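PDB 4JW0: carboxysome shell vertex protein CcmL from Gloeobacter violaceus, which probably forms the pentameric vertices of the carboxysome shell, introducing curvature into its otherwise flat hexagonal layers. Local coordinates for residues Gly4-Thr9 with Glu53-Ser58; Pro17-Val22 with Arg72-Val77; Glu41-Gly46 with Ala76-Ile81. All coordinates share one frame; numbering follows the deposited sequence.

Contact 1: residues Gly4-Thr9 with Glu53-Ser58; sequences GRVRGT and EWVLFS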
# COMPACT_ATOMS: atom_id res chain seq x y z
N GLY A 4 -10.07 11.93 7.29
CA GLY A 4 -9.66 13.08 6.51
C GLY A 4 -10.63 14.22 6.70
O GLY A 4 -11.79 14.02 7.07
N ARG A 5 -10.15 15.43 6.43
CA ARG A 5 -10.99 16.62 6.48
C ARG A 5 -11.13 17.16 5.05
O ARG A 5 -10.15 17.24 4.31
CB ARG A 5 -10.33 17.65 7.41
CG ARG A 5 -10.90 19.05 7.36
CD ARG A 5 -10.28 19.92 8.46
NE ARG A 5 -8.98 20.49 8.06
CZ ARG A 5 -8.69 21.80 8.07
NH1 ARG A 5 -9.59 22.70 8.45
NH2 ARG A 5 -7.49 22.21 7.69
N VAL A 6 -12.35 17.48 4.65
CA VAL A 6 -12.59 17.91 3.28
C VAL A 6 -12.08 19.34 3.11
O VAL A 6 -12.53 20.25 3.82
CB VAL A 6 -14.08 17.87 2.90
CG1 VAL A 6 -14.26 18.35 1.47
CG2 VAL A 6 -14.64 16.46 3.06
N ARG A 7 -11.16 19.53 2.17
CA ARG A 7 -10.57 20.85 1.94
C ARG A 7 -10.98 21.48 0.61
O ARG A 7 -10.88 22.69 0.45
CB ARG A 7 -9.04 20.77 1.99
CG ARG A 7 -8.49 20.42 3.37
CD ARG A 7 -8.32 21.65 4.26
NE ARG A 7 -9.59 22.31 4.57
CZ ARG A 7 -9.84 23.61 4.37
NH1 ARG A 7 -8.92 24.41 3.85
NH2 ARG A 7 -11.03 24.10 4.69
N GLY A 8 -11.45 20.67 -0.33
CA GLY A 8 -11.83 21.20 -1.63
C GLY A 8 -12.10 20.13 -2.66
O GLY A 8 -12.33 18.98 -2.32
N THR A 9 -12.06 20.53 -3.93
CA THR A 9 -12.39 19.63 -5.02
C THR A 9 -11.35 19.73 -6.12
O THR A 9 -10.66 20.75 -6.26
CB THR A 9 -13.77 19.96 -5.64
OG1 THR A 9 -13.69 21.20 -6.36
CG2 THR A 9 -14.82 20.08 -4.56
N GLU A 53 -15.91 19.01 6.68
CA GLU A 53 -16.46 17.81 7.29
C GLU A 53 -15.37 16.75 7.46
O GLU A 53 -14.45 16.68 6.65
CB GLU A 53 -17.61 17.27 6.46
CG GLU A 53 -18.86 18.14 6.51
CD GLU A 53 -20.09 17.43 5.99
OE1 GLU A 53 -20.14 17.11 4.79
OE2 GLU A 53 -21.02 17.20 6.78
N TRP A 54 -15.47 15.96 8.52
CA TRP A 54 -14.57 14.84 8.71
C TRP A 54 -15.16 13.62 8.02
O TRP A 54 -16.35 13.36 8.14
CB TRP A 54 -14.37 14.53 10.19
CG TRP A 54 -13.39 15.42 10.89
CD1 TRP A 54 -13.04 16.69 10.54
CD2 TRP A 54 -12.64 15.11 12.07
NE1 TRP A 54 -12.11 17.18 11.43
CE2 TRP A 54 -11.86 16.23 12.38
CE3 TRP A 54 -12.56 13.99 12.90
CZ2 TRP A 54 -11.00 16.27 13.48
CZ3 TRP A 54 -11.72 14.02 13.99
CH2 TRP A 54 -10.95 15.16 14.27
N VAL A 55 -14.32 12.88 7.31
CA VAL A 55 -14.78 11.66 6.66
C VAL A 55 -13.87 10.49 6.98
O VAL A 55 -12.69 10.67 7.32
CB VAL A 55 -14.84 11.83 5.12
CG1 VAL A 55 -15.77 12.96 4.75
CG2 VAL A 55 -13.44 12.06 4.55
N LEU A 56 -14.42 9.29 6.88
CA LEU A 56 -13.61 8.08 6.81
C LEU A 56 -13.38 7.79 5.34
O LEU A 56 -14.31 7.90 4.53
CB LEU A 56 -14.32 6.89 7.44
CG LEU A 56 -14.38 6.79 8.96
CD1 LEU A 56 -15.23 5.57 9.32
CD2 LEU A 56 -12.99 6.68 9.58
N PHE A 57 -12.16 7.41 4.98
CA PHE A 57 -11.89 7.01 3.61
C PHE A 57 -11.00 5.79 3.56
O PHE A 57 -10.21 5.53 4.47
CB PHE A 57 -11.31 8.17 2.79
CG PHE A 57 -9.89 8.53 3.14
CD1 PHE A 57 -9.62 9.38 4.20
CD2 PHE A 57 -8.83 8.05 2.38
CE1 PHE A 57 -8.31 9.73 4.52
CE2 PHE A 57 -7.52 8.39 2.70
CZ PHE A 57 -7.26 9.24 3.77
N SER A 58 -11.18 5.02 2.49
CA SER A 58 -10.43 3.80 2.27
C SER A 58 -9.57 3.96 1.04
O SER A 58 -9.87 4.77 0.16
CB SER A 58 -11.37 2.62 2.06
OG SER A 58 -12.08 2.35 3.25
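Gly4 O takes the backbone N-H of Val55 at 2.8 Å, nearly along its C=O axis, and a weaker CA-H contact from Trp54, with Trp54 CA 3.3 Å from the same oxygen. The return bond, Gly4 N to Val55 O at 2.9 Å, lies in the carbonyl plane and completes an antiparallel hydrogen-bonded pair. One step on, Arg5 and Trp54 form a non-hydrogen-bonded pair, and Val6 N then bonds Glu53 O at 3.0 Å, where Arg5 CA also turns its hydrogen to that oxygen. The strand directions differ by 118°, consistent with pairing over only a few residues.

Glycine suits position 4 because Phe57 occupies the space beside it. The phenylalanine CG sits between its own backbone N and carbonyl carbon (chi1 72°), which swings the ring back over the chain until Gly4 N meets its edge, in plane, 4.0 Å from Phe57 CE1. A beta carbon on Gly4 would come within about 3.3 Å of Phe57 CE1. On this side too, Val6 CG2 meets Val55 CG1 at 4.0 Å, the two branched side chains lying roughly perpendicular. Arg5 CB touches Trp54 CD1 obliquely at 4.3 Å, and its guanidinium runs on to Gln28, while the indole stacks with Tyr93.

Strand 2-11 thus joins strand 54-59 in the OB fold mainly through main-chain bonds. The chemistry implies a junction in which buried peptide groups satisfy one another and apolar side chains fill the barrel side, leaving charged ends to find partners beyond it.

Contact 2: residues Pro17-Val22 with Arg72-Val77; sequences PSMVGV and RPVDAV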
# COMPACT_ATOMS: atom_id res chain seq x y z
N PRO A 17 -12.31 7.81 -19.72
CA PRO A 17 -13.77 7.84 -19.83
C PRO A 17 -14.50 7.13 -18.69
O PRO A 17 -15.62 7.53 -18.34
CB PRO A 17 -14.05 7.13 -21.17
CG PRO A 17 -12.78 6.42 -21.52
CD PRO A 17 -11.68 7.24 -20.93
N SER A 18 -13.89 6.11 -18.10
CA SER A 18 -14.51 5.39 -17.00
C SER A 18 -14.70 6.26 -15.76
O SER A 18 -15.44 5.91 -14.85
CB SER A 18 -13.68 4.16 -16.63
OG SER A 18 -12.35 4.52 -16.30
N MET A 19 -14.02 7.41 -15.73
CA MET A 19 -14.07 8.29 -14.56
C MET A 19 -15.11 9.40 -14.67
O MET A 19 -15.25 10.22 -13.76
CB MET A 19 -12.69 8.89 -14.31
CG MET A 19 -11.64 7.86 -13.92
SD MET A 19 -12.09 6.93 -12.44
CE MET A 19 -12.25 8.28 -11.28
N VAL A 20 -15.85 9.44 -15.77
CA VAL A 20 -16.90 10.44 -15.93
C VAL A 20 -17.96 10.28 -14.84
O VAL A 20 -18.39 9.17 -14.55
CB VAL A 20 -17.57 10.35 -17.31
CG1 VAL A 20 -18.81 11.23 -17.36
CG2 VAL A 20 -16.58 10.74 -18.40
N GLY A 21 -18.35 11.40 -14.24
CA GLY A 21 -19.39 11.40 -13.22
C GLY A 21 -18.84 11.39 -11.80
O GLY A 21 -19.57 11.65 -10.84
N VAL A 22 -17.55 11.09 -11.67
CA VAL A 22 -16.94 10.95 -10.36
C VAL A 22 -16.53 12.31 -9.80
O VAL A 22 -15.84 13.08 -10.46
CB VAL A 22 -15.71 10.04 -10.43
CG1 VAL A 22 -15.08 9.88 -9.05
CG2 VAL A 22 -16.08 8.69 -11.02
N ARG A 72 -13.47 1.01 -12.42
CA ARG A 72 -12.88 2.34 -12.45
C ARG A 72 -11.48 2.33 -11.85
O ARG A 72 -11.24 1.66 -10.84
CB ARG A 72 -13.73 3.33 -11.68
CG ARG A 72 -14.98 3.77 -12.40
CD ARG A 72 -15.65 4.91 -11.66
NE ARG A 72 -16.92 5.28 -12.28
CZ ARG A 72 -18.01 5.63 -11.62
NH1 ARG A 72 -18.02 5.68 -10.29
NH2 ARG A 72 -19.11 5.95 -12.29
N PRO A 73 -10.55 3.09 -12.45
CA PRO A 73 -9.19 3.17 -11.93
C PRO A 73 -9.08 4.12 -10.74
O PRO A 73 -8.29 5.08 -10.76
CB PRO A 73 -8.38 3.67 -13.13
CG PRO A 73 -9.37 4.44 -13.94
CD PRO A 73 -10.69 3.76 -13.76
N VAL A 74 -9.87 3.85 -9.70
CA VAL A 74 -9.89 4.68 -8.50
C VAL A 74 -9.30 3.91 -7.32
O VAL A 74 -9.54 2.71 -7.16
CB VAL A 74 -11.32 5.12 -8.13
CG1 VAL A 74 -11.82 6.14 -9.13
CG2 VAL A 74 -12.26 3.93 -8.06
N ASP A 75 -8.54 4.61 -6.48
CA ASP A 75 -7.82 3.97 -5.39
C ASP A 75 -8.06 4.64 -4.04
O ASP A 75 -7.35 4.37 -3.06
CB ASP A 75 -6.32 3.94 -5.69
CG ASP A 75 -5.70 5.32 -5.63
OD1 ASP A 75 -6.47 6.31 -5.65
OD2 ASP A 75 -4.45 5.43 -5.55
N ALA A 76 -9.05 5.53 -3.98
CA ALA A 76 -9.44 6.16 -2.72
C ALA A 76 -10.90 6.54 -2.79
O ALA A 76 -11.37 7.07 -3.79
CB ALA A 76 -8.58 7.36 -2.44
N VAL A 77 -11.62 6.26 -1.71
CA VAL A 77 -13.06 6.46 -1.68
C VAL A 77 -13.50 6.97 -0.31
O VAL A 77 -13.05 6.49 0.72
CB VAL A 77 -13.80 5.13 -2.00
CG1 VAL A 77 -13.46 4.06 -0.96
CG2 VAL A 77 -15.29 5.36 -2.08
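Arg72 and Met19 reach their partners through opposite habits of chain. In Arg72 the chain is extended from CG to NE, which carries the guanidinium along the 17-22 segment; in Met19 the bend at chi2 (-58°) sets SD beside Pro73, and that at chi3 (-59°) turns the methyl. Arg72 NE gives a weak bond to Ser18 O at 3.0 Å, bent to 130° at the hydrogen, with the oxygen at the edge of the guanidinium. The aliphatic part of the arginine shares that oxygen, Arg72 CG lying 3.3 Å from Ser18 O.

Val22 CG2 covers one face of the guanidinium, 3.5 Å above its plane and displaced from its centre, as the two side chains run antiparallel alongside each other. A leucine in place of Arg72 has neither the NE-H nor the flat guanidinium, and would probably leave Ser18 O without this weak donor and open a gap beside Val22 CG2. Nearby, Met19 SD packs 3.7 Å from Pro73 CD, and Ser18 OG rests 3.1 Å from the same Pro73 CD. A flexible thioether suits this spot, since its sulfur can settle against the rigid proline ring. Met19 also packs on Ile79 of a neighbouring subunit, whose Ser58 OG bonds Pro73 O.

Each segment holds a compact turn: Met19 to Val22 is a type II beta turn, with Gly21 at the position where such turns usually carry glycine, and Pro73 centres an inverse gamma turn. Together they bring two connecting loops of an OB-fold barrel side by side at a subunit interface.

Contact 3: residues Glu41-Gly46 with Ala76-Ile81; sequences EVAADG and AVVIGI
The flat carboxylates of Asp45 and Glu41 stand at the two ends of this contact, each with a methyl group beside an oxygen: Val78 CG1 lies 3.7 Å from Asp45 OD1, and Ala76 CB lies 3.8 Å from Glu41 OE2. Neither acid spends its charge here. Asp45 accepts backbone N-H groups of Val47, Gly48 and Ala49, pinning the turn after the strand, while Glu41 pairs with Arg59 and with Met1 N of a neighbouring subunit. With Glu41 CG anti to the backbone N (chi1 -172°), CG lies alongside Ala76 CB, and the bend at chi2 then turns the carboxylate.

Between them the backbones meet at Ala44. Its N-H reaches Ala76 O at 3.0 Å, coming from 39° above the carbonyl plane; Ala44 O receives Val78 N at 2.9 Å in an almost straight bond (177°), and Val77 CA adds a CH contact to it. Small side chains let strands 39-44 and 76-81 come this near, their axes 4.2 Å apart at closest approach: Ala43 CB touches Ala76 CB at 4.0 Å, with Val78 CG2 touching the same Ala43 CB. A water accepts from Gly46 N at 2.8 Å and donates to Val78 O at 2.6 Å, so these residues are joined through water.

Two backbone hydrogen bonds and one water bridge therefore close the OB-fold barrel here, with the acids bonded to the following turn, Arg59 and a neighbouring subunit.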
# COMPACT_ATOMS: atom_id res chain seq x y z
N GLU A 41 -5.04 13.25 0.41
CA GLU A 41 -5.45 12.23 -0.54
C GLU A 41 -6.62 12.81 -1.32
O GLU A 41 -7.43 13.55 -0.76
CB GLU A 41 -5.90 10.95 0.18
CG GLU A 41 -6.18 9.77 -0.75
CD GLU A 41 -4.90 9.02 -1.16
OE1 GLU A 41 -3.90 9.09 -0.43
OE2 GLU A 41 -4.91 8.35 -2.22
N VAL A 42 -6.69 12.51 -2.61
CA VAL A 42 -7.86 12.86 -3.40
C VAL A 42 -8.73 11.61 -3.52
O VAL A 42 -8.28 10.56 -3.97
CB VAL A 42 -7.50 13.39 -4.80
CG1 VAL A 42 -8.75 13.75 -5.57
CG2 VAL A 42 -6.58 14.61 -4.68
N ALA A 43 -9.98 11.73 -3.09
CA ALA A 43 -10.87 10.59 -3.01
C ALA A 43 -12.16 10.80 -3.79
O ALA A 43 -12.67 11.92 -3.90
CB ALA A 43 -11.19 10.29 -1.55
N ALA A 44 -12.67 9.71 -4.36
CA ALA A 44 -13.98 9.73 -4.99
C ALA A 44 -15.04 9.86 -3.90
O ALA A 44 -14.99 9.17 -2.88
CB ALA A 44 -14.20 8.46 -5.79
N ASP A 45 -16.01 10.74 -4.13
CA ASP A 45 -17.06 10.98 -3.15
C ASP A 45 -18.44 10.73 -3.71
O ASP A 45 -18.98 11.55 -4.46
CB ASP A 45 -17.00 12.42 -2.62
CG ASP A 45 -18.08 12.70 -1.58
OD1 ASP A 45 -18.50 11.74 -0.89
OD2 ASP A 45 -18.51 13.87 -1.45
N GLY A 46 -19.02 9.59 -3.34
CA GLY A 46 -20.40 9.28 -3.66
C GLY A 46 -21.29 9.43 -2.45
O GLY A 46 -22.49 9.13 -2.50
N ALA A 76 -9.05 5.53 -3.98
CA ALA A 76 -9.44 6.16 -2.72
C ALA A 76 -10.90 6.54 -2.79
O ALA A 76 -11.37 7.07 -3.79
CB ALA A 76 -8.58 7.36 -2.44
N VAL A 77 -11.62 6.26 -1.71
CA VAL A 77 -13.06 6.46 -1.68
C VAL A 77 -13.50 6.97 -0.31
O VAL A 77 -13.05 6.49 0.72
CB VAL A 77 -13.80 5.13 -2.00
CG1 VAL A 77 -13.46 4.06 -0.96
CG2 VAL A 77 -15.29 5.36 -2.08
N VAL A 78 -14.39 7.96 -0.33
CA VAL A 78 -15.05 8.42 0.89
C VAL A 78 -16.13 7.41 1.22
O VAL A 78 -17.00 7.15 0.39
CB VAL A 78 -15.69 9.81 0.68
CG1 VAL A 78 -16.51 10.23 1.90
CG2 VAL A 78 -14.63 10.86 0.37
N ILE A 79 -16.10 6.86 2.42
CA ILE A 79 -17.10 5.86 2.78
C ILE A 79 -18.11 6.37 3.80
O ILE A 79 -19.18 5.78 3.95
CB ILE A 79 -16.45 4.55 3.27
CG1 ILE A 79 -15.75 4.76 4.61
CG2 ILE A 79 -15.49 4.03 2.21
CD1 ILE A 79 -15.18 3.49 5.19
N GLY A 80 -17.78 7.46 4.49
CA GLY A 80 -18.72 8.02 5.44
C GLY A 80 -18.34 9.38 5.99
O GLY A 80 -17.17 9.69 6.15
N ILE A 81 -19.36 10.18 6.28
CA ILE A 81 -19.16 11.41 7.04
C ILE A 81 -19.19 11.06 8.52
O ILE A 81 -20.10 10.37 9.00
CB ILE A 81 -20.25 12.44 6.71
CG1 ILE A 81 -20.14 12.87 5.25
CG2 ILE A 81 -20.13 13.65 7.65
CD1 ILE A 81 -21.38 13.55 4.70
O HOH W 1 -18.01 7.36 -1.95

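How the contacts relate
Along the chain the segments run 4-9, 17-22, 41-46, 53-58, 72-77 and 76-81, so contact 1 interleaves with each of the others, while contacts 2 and 3 end on the same strand and share Ala76 and Val77. Strand 54-59 lies between strands 2-11 and 76-81 in the five-stranded antiparallel sheet; contact 1 joins it to the former, and contact 3 brings the outermost strands, 39-44 and 76-81, together. Centres of contacts 1 and 3 lie about 7 Å apart in the barrel, close to the centre of the folded chain; contact 2, about 11 Å from contact 3 and 17 Å from contact 1, joins loops before strand 76-81. All three border other subunits of the pentamer.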